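Local coordinates for lysyl oxidase (Pichia pastoris, PDB 1W7C), which probably oxidises primary amines, including lysine side chains in peptides, to aldehydes with a copper ion and a topaquinone cofactor made from its own tyrosine, at residues Y494-D499 / A646-G651; I319-I324 / Y333-Q338; N543-P548 / S600-T605. All blocks are in the same frame, centred on the assembly; numbering follows the deposited sequence. Where two conformers were deposited one is given.

Overall arrangement
All three contacts lie in the copper amine oxidase enzyme domain and are tied together through neighbouring strands. Strand 318-326 pairs with 329-344 in contact 2, 329-344 pairs with 488-498, 488-498 with 642-654 in contact 1, and 642-654 with 602-606, which carries one side of contact 3. Along the chain contact 2 comes first, and contact 3 falls between the two segments of contact 1. The centre of contact 1 is about 10 Å from each of the others, whose centres are about 20 Å apart. A Lys495-Glu334 salt bridge joins contacts 1 and 2, and Trp647 and Asn649 bond to contact 3. The series thus runs from a hairpin, past a calcium site, to a partly exposed loop.

Contact 1: residues Y494-D499 / A646-G651. With CA (calcium ion), chain D.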
loop_
_atom_site.group_PDB
_atom_site.type_symbol
_atom_site.label_atom_id
_atom_site.label_comp_id
_atom_site.label_asym_id
_atom_site.label_seq_id
_atom_site.Cartn_x
_atom_site.Cartn_y
_atom_site.Cartn_z
ATOM N N TYR A 494 -6.455 6.374 15.246
ATOM C CA TYR A 494 -5.301 7.214 15.529
ATOM C C TYR A 494 -5.731 8.670 15.713
ATOM O O TYR A 494 -6.436 9.242 14.903
ATOM C CB TYR A 494 -4.312 7.153 14.373
ATOM C CG TYR A 494 -3.628 5.807 14.173
ATOM C CD1 TYR A 494 -4.280 4.798 13.477
ATOM C CD2 TYR A 494 -2.364 5.557 14.650
ATOM C CE1 TYR A 494 -3.670 3.560 13.303
ATOM C CE2 TYR A 494 -1.755 4.360 14.475
ATOM C CZ TYR A 494 -2.414 3.358 13.787
ATOM O OH TYR A 494 -1.786 2.147 13.568
ATOM N N LYS A 495 -5.244 9.279 16.787
ATOM C CA LYS A 495 -5.383 10.714 17.000
ATOM C C LYS A 495 -4.237 11.400 16.269
ATOM O O LYS A 495 -3.062 11.173 16.602
ATOM C CB LYS A 495 -5.342 11.036 18.485
ATOM C CG LYS A 495 -5.642 12.474 18.812
ATOM C CD LYS A 495 -5.439 12.717 20.306
ATOM C CE LYS A 495 -5.850 14.135 20.742
ATOM N NZ LYS A 495 -5.482 14.329 22.189
ATOM N N VAL A 496 -4.558 12.188 15.248
ATOM C CA VAL A 496 -3.570 12.835 14.408
ATOM C C VAL A 496 -3.785 14.338 14.551
ATOM O O VAL A 496 -4.580 14.959 13.822
ATOM C CB VAL A 496 -3.721 12.387 12.918
ATOM C CG1 VAL A 496 -2.632 12.986 12.060
ATOM C CG2 VAL A 496 -3.711 10.864 12.769
ATOM N N ASP A 497 -3.100 14.931 15.512
ATOM C CA ASP A 497 -3.267 16.344 15.801
ATOM C C ASP A 497 -2.244 17.123 14.980
ATOM O O ASP A 497 -1.243 17.649 15.464
ATOM C CB ASP A 497 -3.158 16.601 17.296
ATOM C CG ASP A 497 -3.364 18.024 17.665
ATOM O OD1 ASP A 497 -3.834 18.833 16.792
ATOM O OD2 ASP A 497 -3.106 18.397 18.842
ATOM N N LEU A 498 -2.562 17.236 13.698
ATOM C CA LEU A 498 -1.820 18.064 12.750
ATOM C C LEU A 498 -1.994 19.513 13.188
ATOM O O LEU A 498 -3.120 19.924 13.475
ATOM C CB LEU A 498 -2.373 17.867 11.308
ATOM C CG LEU A 498 -1.772 16.660 10.578
ATOM C CD1 LEU A 498 -2.787 16.121 9.548
ATOM C CD2 LEU A 498 -0.481 17.021 9.905
ATOM N N ASP A 499 -0.920 20.279 13.123
ATOM C CA ASP A 499 -0.922 21.719 13.363
ATOM C C ASP A 499 -0.096 22.305 12.194
ATOM O O ASP A 499 1.127 22.495 12.304
ATOM C CB ASP A 499 -0.229 22.086 14.684
ATOM C CG ASP A 499 -1.059 21.844 15.920
ATOM O OD1 ASP A 499 -2.274 21.549 15.859
ATOM O OD2 ASP A 499 -0.454 21.962 17.045
ATOM N N ALA A 646 -7.560 15.294 13.530
ATOM C CA ALA A 646 -8.116 14.239 12.693
ATOM C C ALA A 646 -7.980 12.925 13.448
ATOM O O ALA A 646 -6.941 12.571 13.909
ATOM C CB ALA A 646 -7.407 14.158 11.352
ATOM N N TRP A 647 -9.094 12.214 13.526
ATOM C CA TRP A 647 -9.141 10.882 14.156
ATOM C C TRP A 647 -9.309 9.930 12.964
ATOM O O TRP A 647 -10.389 9.888 12.349
ATOM C CB TRP A 647 -10.351 10.807 15.128
ATOM C CG TRP A 647 -10.368 11.879 16.182
ATOM C CD1 TRP A 647 -10.917 13.089 16.032
ATOM C CD2 TRP A 647 -9.877 11.821 17.546
ATOM N NE1 TRP A 647 -10.748 13.828 17.175
ATOM C CE2 TRP A 647 -10.117 13.075 18.125
ATOM C CE3 TRP A 647 -9.205 10.857 18.301
ATOM C CZ2 TRP A 647 -9.783 13.379 19.445
ATOM C CZ3 TRP A 647 -8.867 11.146 19.620
ATOM C CH2 TRP A 647 -9.142 12.415 20.181
ATOM N N VAL A 648 -8.212 9.232 12.636
ATOM C CA VAL A 648 -8.074 8.493 11.409
ATOM C C VAL A 648 -8.104 7.012 11.690
ATOM O O VAL A 648 -7.389 6.531 12.555
ATOM C CB VAL A 648 -6.764 8.855 10.668
ATOM C CG1 VAL A 648 -6.702 8.107 9.386
ATOM C CG2 VAL A 648 -6.679 10.362 10.447
ATOM N N ASN A 649 -8.964 6.273 10.985
ATOM C CA ASN A 649 -9.081 4.847 11.169
ATOM C C ASN A 649 -8.397 4.017 10.091
ATOM O O ASN A 649 -8.397 4.365 8.902
ATOM C CB ASN A 649 -10.552 4.431 11.241
ATOM C CG ASN A 649 -11.243 5.033 12.416
ATOM O OD1 ASN A 649 -10.630 5.201 13.485
ATOM N ND2 ASN A 649 -12.521 5.380 12.239
ATOM N N LEU A 650 -7.836 2.898 10.539
ATOM C CA LEU A 650 -7.335 1.817 9.682
ATOM C C LEU A 650 -8.074 0.565 10.051
ATOM O O LEU A 650 -8.414 0.347 11.206
ATOM C CB LEU A 650 -5.835 1.637 9.917
ATOM C CG LEU A 650 -4.925 2.759 9.429
ATOM C CD1 LEU A 650 -3.492 2.430 9.668
ATOM C CD2 LEU A 650 -5.171 3.062 7.968
ATOM N N GLY A 651 -8.262 -0.324 9.102
ATOM C CA GLY A 651 -9.020 -1.515 9.401
ATOM C C GLY A 651 -8.832 -2.627 8.416
ATOM O O GLY A 651 -8.220 -2.438 7.365
HETATM CA CA CA D . -4.281 20.582 15.405
HETATM O O HOH W 1 -4.778 22.377 13.854
#
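Tyr494 and Val648 exchange two backbone hydrogen bonds, and Val496 and Ala646 exchange two more, in antiparallel pairing of strands 488-498 and 642-654; between them Lys495 and Trp647 form a non-hydrogen-bonded pair. The short strand axes approach to 4.8 Å, with their directions 142° apart. Val496 N meets Ala646 O at 2.8 Å. Trp647 CA adds a CA-H...O contact to Tyr494 O.

On the face of Lys495 and Trp647, the lysine chain runs extended beside the indole. Lys495 CG lies anti to the backbone N (chi1 -173°), which lays the methylenes over one ring face, and Lys495 CG stands 3.9 Å from the centroid of the Trp647 six-membered ring. The chain carries NZ onward to a salt bridge with Glu334, while Trp647 NE1 bonds to Thr605. On the other face, Val496 CG2 meets Val648 CG2 at 3.8 Å; Phe673 of strand 670-678 packs against both valines. Tyr494 CE1 rests on Leu650 CD1, and Val648 O lies in the plane of the tyrosine ring, at its edge.

Beyond the paired residues the chain makes an inverse gamma turn centred on Asp497 and wraps a calcium ion. Asp497 OD1 binds calcium at 2.3 Å, joined by Leu498 O, Asp499 OD1 and a water; Asp643 and Ile644, just ahead of 646-651, complete the site. Lys65 forms salt bridges to Asp497 OD2 and Asp499 OD2, probably offsetting their charge. Because the ion takes ligands from 497-499 and from Asp643 and Ile644, it joins the two strands beside their backbone bonds.

Contact 2: residues I319-I324 / Y333-Q338; sequences ISFYDI and YELSLQ
Tyr322 CG lies anti to its carbonyl carbon, while Glu334 CG is anti to its backbone N (chi1 177°) and the rest of that chain is extended; these torsions set the two side chains running side by side in the same direction. Glu334 CG touches Tyr322 CE2 at 3.5 Å, and the ring and carboxylate planes are 31° apart. Water 5 joins their ends, giving a proton to Glu334 OE1 and lying in the plane of the tyrosine ring, beside Tyr322 OH. Ser336 OG also donates to Glu334 OE1, at 2.8 Å and from above the carboxylate plane, while Glu334 OE2 is held by Lys495.

Tyr322 turns its ring edge to the face of Tyr333 in a T-shaped pair, with centroids 5.9 Å apart and planes at 75°. Trp21 stacks on Tyr322 and hydrogen-bonds to Tyr333 OH, tying both rings to the N-terminal part of the chain.

Phe321 and Leu335 exchange two nearly straight backbone bonds, each 2.9 Å between N and O. Their side chains share the other face of the sheet, and Ile324 CD1, from past the corner, reaches Leu335 CB at 4.1 Å. A third backbone bond, Asp323 N to Tyr333 O, lies where both chains turn a corner, and the hairpin continues past it. Toward Ile319 and Leu337 water mediates: water 2 donates to Ile319 O and accepts from Leu337 N, and water 3 donates to Ile319 O and Leu337 O.

Strands 318-326 and 329-344 thereby form an antiparallel beta hairpin in the enzyme domain, whose Tyr333 packs beside calcium ligands Asp497 and Asp499.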
loop_
_atom_site.group_PDB
_atom_site.type_symbol
_atom_site.label_atom_id
_atom_site.label_comp_id
_atom_site.label_asym_id
_atom_site.label_seq_id
_atom_site.Cartn_x
_atom_site.Cartn_y
_atom_site.Cartn_z
ATOM N N ILE A 319 3.199 3.143 22.171
ATOM C CA ILE A 319 3.971 4.335 21.852
ATOM C C ILE A 319 3.082 5.465 21.342
ATOM O O ILE A 319 2.080 5.225 20.666
ATOM C CB ILE A 319 5.078 4.009 20.849
ATOM C CG1 ILE A 319 6.279 4.927 21.029
ATOM C CG2 ILE A 319 4.582 4.059 19.390
ATOM C CD1 ILE A 319 7.516 4.495 20.233
ATOM N N SER A 320 3.476 6.690 21.668
ATOM C CA SER A 320 2.885 7.913 21.111
ATOM C C SER A 320 4.063 8.825 20.730
ATOM O O SER A 320 5.189 8.690 21.228
ATOM C CB SER A 320 2.098 8.669 22.180
ATOM O OG SER A 320 0.934 8.003 22.543
ATOM N N PHE A 321 3.757 9.791 19.862
ATOM C CA PHE A 321 4.730 10.760 19.379
ATOM C C PHE A 321 4.234 12.167 19.685
ATOM O O PHE A 321 3.061 12.473 19.432
ATOM C CB PHE A 321 4.917 10.625 17.871
ATOM C CG PHE A 321 5.432 9.285 17.445
ATOM C CD1 PHE A 321 4.538 8.249 17.205
ATOM C CD2 PHE A 321 6.771 9.056 17.288
ATOM C CE1 PHE A 321 5.004 7.001 16.858
ATOM C CE2 PHE A 321 7.252 7.806 16.922
ATOM C CZ PHE A 321 6.380 6.789 16.689
ATOM N N TYR A 322 5.156 13.033 20.123
ATOM C CA TYR A 322 4.822 14.413 20.418
ATOM C C TYR A 322 5.822 15.342 19.760
ATOM O O TYR A 322 7.023 15.031 19.609
ATOM C CB TYR A 322 4.769 14.655 21.942
ATOM C CG TYR A 322 3.577 14.041 22.592
ATOM C CD1 TYR A 322 3.622 12.754 23.118
ATOM C CD2 TYR A 322 2.387 14.721 22.663
ATOM C CE1 TYR A 322 2.454 12.168 23.677
ATOM C CE2 TYR A 322 1.267 14.169 23.221
ATOM C CZ TYR A 322 1.311 12.903 23.744
ATOM O OH TYR A 322 0.161 12.392 24.313
ATOM N N ASP A 323 5.315 16.525 19.397
ATOM C CA ASP A 323 6.183 17.582 18.836
ATOM C C ASP A 323 6.958 17.118 17.619
ATOM O O ASP A 323 8.174 17.248 17.546
ATOM C CB ASP A 323 7.118 18.152 19.923
ATOM C CG ASP A 323 7.660 19.502 19.567
ATOM O OD1 ASP A 323 8.802 19.809 20.003
ATOM O OD2 ASP A 323 6.989 20.296 18.867
ATOM N N ILE A 324 6.255 16.552 16.658
ATOM C CA ILE A 324 6.879 16.085 15.431
ATOM C C ILE A 324 7.189 17.289 14.567
ATOM O O ILE A 324 6.280 18.006 14.147
ATOM C CB ILE A 324 6.013 15.098 14.626
ATOM C CG1 ILE A 324 5.619 13.903 15.485
ATOM C CG2 ILE A 324 6.811 14.638 13.391
ATOM C CD1 ILE A 324 4.735 12.896 14.800
ATOM N N TYR A 333 1.393 17.981 16.658
ATOM C CA TYR A 333 1.567 18.107 18.091
ATOM C C TYR A 333 1.582 16.738 18.781
ATOM O O TYR A 333 2.454 16.461 19.597
ATOM C CB TYR A 333 0.514 19.041 18.716
ATOM C CG TYR A 333 0.632 19.004 20.247
ATOM C CD1 TYR A 333 1.689 19.623 20.882
ATOM C CD2 TYR A 333 -0.293 18.316 21.029
ATOM C CE1 TYR A 333 1.852 19.520 22.259
ATOM C CE2 TYR A 333 -0.156 18.209 22.392
ATOM C CZ TYR A 333 0.930 18.822 23.004
ATOM O OH TYR A 333 1.114 18.701 24.348
ATOM N N GLU A 334 0.599 15.909 18.418
ATOM C CA GLU A 334 0.413 14.578 18.992
ATOM C C GLU A 334 -0.014 13.624 17.903
ATOM O O GLU A 334 -0.945 13.942 17.161
ATOM C CB GLU A 334 -0.688 14.627 20.064
ATOM C CG GLU A 334 -1.003 13.263 20.674
ATOM C CD GLU A 334 -2.081 13.250 21.740
ATOM O OE1 GLU A 334 -2.370 12.136 22.221
ATOM O OE2 GLU A 334 -2.639 14.329 22.095
ATOM N N LEU A 335 0.664 12.477 17.858
ATOM C CA LEU A 335 0.232 11.358 17.014
ATOM C C LEU A 335 0.135 10.167 17.951
ATOM O O LEU A 335 1.152 9.740 18.492
ATOM C CB LEU A 335 1.246 11.111 15.878
ATOM C CG LEU A 335 1.016 9.845 15.044
ATOM C CD1 LEU A 335 -0.333 9.885 14.349
ATOM C CD2 LEU A 335 2.109 9.693 14.025
ATOM N N SER A 336 -1.035 9.603 18.123
ATOM C CA SER A 336 -1.158 8.542 19.121
ATOM C C SER A 336 -2.268 7.563 18.722
ATOM O O SER A 336 -3.431 7.921 18.559
ATOM C CB SER A 336 -1.460 9.121 20.506
ATOM O OG SER A 336 -2.580 9.980 20.454
ATOM N N LEU A 337 -1.886 6.301 18.600
ATOM C CA LEU A 337 -2.886 5.232 18.546
ATOM C C LEU A 337 -3.778 5.333 19.773
ATOM O O LEU A 337 -3.283 5.484 20.902
ATOM C CB LEU A 337 -2.170 3.888 18.535
ATOM C CG LEU A 337 -3.088 2.661 18.566
ATOM C CD1 LEU A 337 -3.857 2.493 17.271
ATOM C CD2 LEU A 337 -2.283 1.434 18.910
ATOM N N GLN A 338 -5.078 5.176 19.558
ATOM C CA GLN A 338 -6.069 5.345 20.603
ATOM C C GLN A 338 -6.755 4.069 21.049
ATOM O O GLN A 338 -7.090 3.922 22.215
ATOM C CB GLN A 338 -7.167 6.297 20.101
ATOM C CG GLN A 338 -6.644 7.684 19.946
ATOM C CD GLN A 338 -6.351 8.339 21.251
ATOM O OE1 GLN A 338 -7.185 8.331 22.156
ATOM N NE2 GLN A 338 -5.153 8.894 21.366
HETATM O O HOH W 2 0.922 6.123 18.292
HETATM O O HOH W 3 -0.677 5.804 21.755
HETATM O O HOH W 4 -0.774 9.709 23.858
HETATM O O HOH W 5 -2.108 11.568 25.079
#

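Contact 3: residues N543-P548 / S600-T605; sequences NGINWP and SNLFLT
The indole of Trp547 has Asn601 over one face, with Asn601 CB 4.0 Å from the centroid of the five-membered ring in a CH-pi contact; the amide and ring planes are only 23° apart. Leu602 CD2 approaches the far end of the indole obliquely, 3.9 Å from Trp547 CH2. Phe603 CD2 and CE2 touch Gly544 CA obliquely, and the Phe603 ring meets Phe630 edge-to-face.

A classic beta bulge underlies this meeting: Asn601 and Leu602 both face Ile545, where strand 602-606 begins beside the loop 543-548. Ile545 N bonds to Leu602 O, and Leu602 N returns a more bent bond to Ile545 O. Ile545 and Leu602 lie side by side, and Ile545 CD1 also touches Leu604 CD1 at 3.5 Å. Gly544 has positive phi, and its CA lies close to both Leu602 O, at 3.4 Å, and the Phe603 ring.

Two asparagine side chains bond across the bulge, each accepting a backbone N-H from the opposite segment. Asn546 OD1 accepts from Asn601 N at 2.8 Å, while Asn601 OD1 accepts from Trp547 N at the same N-to-O distance; their amide planes stand 77° apart. Asn601 CG, anti to its carbonyl carbon (chi1 -65°), comes to 3.4 Å from Trp547 CD1. At the exposed end of the loop, Ser600 OG donates to Asn543 O at 2.7 Å, from above the carbonyl plane.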
loop_
_atom_site.group_PDB
_atom_site.type_symbol
_atom_site.label_atom_id
_atom_site.label_comp_id
_atom_site.label_asym_id
_atom_site.label_seq_id
_atom_site.Cartn_x
_atom_site.Cartn_y
_atom_site.Cartn_z
ATOM N N ASN A 543 -21.514 12.552 10.827
ATOM C CA ASN A 543 -21.357 11.389 9.955
ATOM C C ASN A 543 -19.904 10.995 9.723
ATOM O O ASN A 543 -19.625 9.920 9.190
ATOM C CB ASN A 543 -22.015 11.651 8.589
ATOM C CG ASN A 543 -23.496 11.791 8.677
ATOM O OD1 ASN A 543 -24.130 11.268 9.576
ATOM N ND2 ASN A 543 -24.061 12.490 7.720
ATOM N N GLY A 544 -18.930 11.845 10.089
ATOM C CA GLY A 544 -17.547 11.641 9.715
ATOM C C GLY A 544 -17.343 11.776 8.223
ATOM O O GLY A 544 -18.222 12.244 7.495
ATOM N N ILE A 545 -16.176 11.365 7.786
ATOM C CA ILE A 545 -15.765 11.429 6.417
ATOM C C ILE A 545 -15.409 10.022 5.983
ATOM O O ILE A 545 -14.625 9.350 6.642
ATOM C CB ILE A 545 -14.545 12.349 6.245
ATOM C CG1 ILE A 545 -14.932 13.790 6.543
ATOM C CG2 ILE A 545 -13.931 12.217 4.833
ATOM C CD1 ILE A 545 -13.791 14.683 6.856
ATOM N N ASN A 546 -15.956 9.583 4.848
ATOM C CA ASN A 546 -15.537 8.343 4.230
ATOM C C ASN A 546 -14.772 8.667 2.955
ATOM O O ASN A 546 -15.114 9.623 2.258
ATOM C CB ASN A 546 -16.742 7.455 3.956
ATOM C CG ASN A 546 -17.346 6.892 5.256
ATOM O OD1 ASN A 546 -16.604 6.590 6.209
ATOM N ND2 ASN A 546 -18.632 6.697 5.270
ATOM N N TRP A 547 -13.721 7.906 2.698
ATOM C CA TRP A 547 -12.919 8.151 1.506
ATOM C C TRP A 547 -13.814 8.097 0.234
ATOM O O TRP A 547 -14.743 7.295 0.145
ATOM C CB TRP A 547 -11.764 7.146 1.427
ATOM C CG TRP A 547 -10.851 7.223 2.616
ATOM C CD1 TRP A 547 -10.540 6.206 3.488
ATOM C CD2 TRP A 547 -10.065 8.355 3.040
ATOM N NE1 TRP A 547 -9.692 6.667 4.452
ATOM C CE2 TRP A 547 -9.398 7.981 4.213
ATOM C CE3 TRP A 547 -9.899 9.661 2.569
ATOM C CZ2 TRP A 547 -8.479 8.821 4.863
ATOM C CZ3 TRP A 547 -9.024 10.513 3.237
ATOM C CH2 TRP A 547 -8.363 10.103 4.382
ATOM N N PRO A 548 -13.555 8.970 -0.740
ATOM C CA PRO A 548 -14.484 9.177 -1.850
ATOM C C PRO A 548 -14.465 8.017 -2.856
ATOM O O PRO A 548 -13.424 7.347 -3.068
ATOM C CB PRO A 548 -13.953 10.448 -2.517
ATOM C CG PRO A 548 -12.468 10.436 -2.155
ATOM C CD PRO A 548 -12.476 9.962 -0.755
ATOM N N SER A 600 -16.905 5.327 10.621
ATOM C CA SER A 600 -16.558 6.058 9.408
ATOM C C SER A 600 -15.062 5.970 9.253
ATOM O O SER A 600 -14.369 5.544 10.162
ATOM C CB SER A 600 -16.992 7.524 9.512
ATOM O OG SER A 600 -18.399 7.548 9.739
ATOM N N ASN A 601 -14.535 6.392 8.108
ATOM C CA ASN A 601 -13.082 6.348 7.921
ATOM C C ASN A 601 -12.285 7.338 8.782
ATOM O O ASN A 601 -11.184 7.040 9.219
ATOM C CB ASN A 601 -12.702 6.548 6.453
ATOM C CG ASN A 601 -13.172 5.450 5.541
ATOM O OD1 ASN A 601 -13.803 5.739 4.506
ATOM N ND2 ASN A 601 -12.852 4.221 5.859
ATOM N N LEU A 602 -12.853 8.539 8.970
ATOM C CA LEU A 602 -12.173 9.571 9.728
ATOM C C LEU A 602 -13.165 10.620 10.229
ATOM O O LEU A 602 -14.271 10.795 9.693
ATOM C CB LEU A 602 -11.006 10.174 9.007
ATOM C CG LEU A 602 -10.819 11.361 8.121
ATOM C CD1 LEU A 602 -11.268 12.661 8.638
ATOM C CD2 LEU A 602 -9.304 11.478 7.879
ATOM N N PHE A 603 -12.757 11.284 11.308
ATOM C CA PHE A 603 -13.519 12.373 11.879
ATOM C C PHE A 603 -12.600 13.552 12.112
ATOM O O PHE A 603 -11.432 13.393 12.451
ATOM C CB PHE A 603 -14.103 11.973 13.238
ATOM C CG PHE A 603 -15.206 10.943 13.154
ATOM C CD1 PHE A 603 -14.902 9.582 13.162
ATOM C CD2 PHE A 603 -16.506 11.319 13.035
ATOM C CE1 PHE A 603 -15.925 8.648 13.047
ATOM C CE2 PHE A 603 -17.520 10.393 12.946
ATOM C CZ PHE A 603 -17.234 9.047 12.920
ATOM N N LEU A 604 -13.137 14.752 11.909
ATOM C CA LEU A 604 -12.414 16.009 12.222
ATOM C C LEU A 604 -13.101 16.712 13.361
ATOM O O LEU A 604 -14.334 16.911 13.298
ATOM C CB LEU A 604 -12.451 16.909 10.983
ATOM C CG LEU A 604 -11.783 16.320 9.737
ATOM C CD1 LEU A 604 -12.035 17.221 8.534
ATOM C CD2 LEU A 604 -10.301 16.113 9.897
ATOM N N THR A 605 -12.367 17.058 14.416
ATOM C CA THR A 605 -12.943 17.771 15.535
ATOM C C THR A 605 -12.101 18.955 15.938
ATOM O O THR A 605 -10.909 19.057 15.602
ATOM C CB THR A 605 -13.122 16.874 16.757
ATOM O OG1 THR A 605 -11.823 16.482 17.243
ATOM C CG2 THR A 605 -13.941 15.600 16.428
HETATM O O HOH W 6 -20.019 5.519 7.574
HETATM O O HOH W 7 -14.503 4.902 1.823
#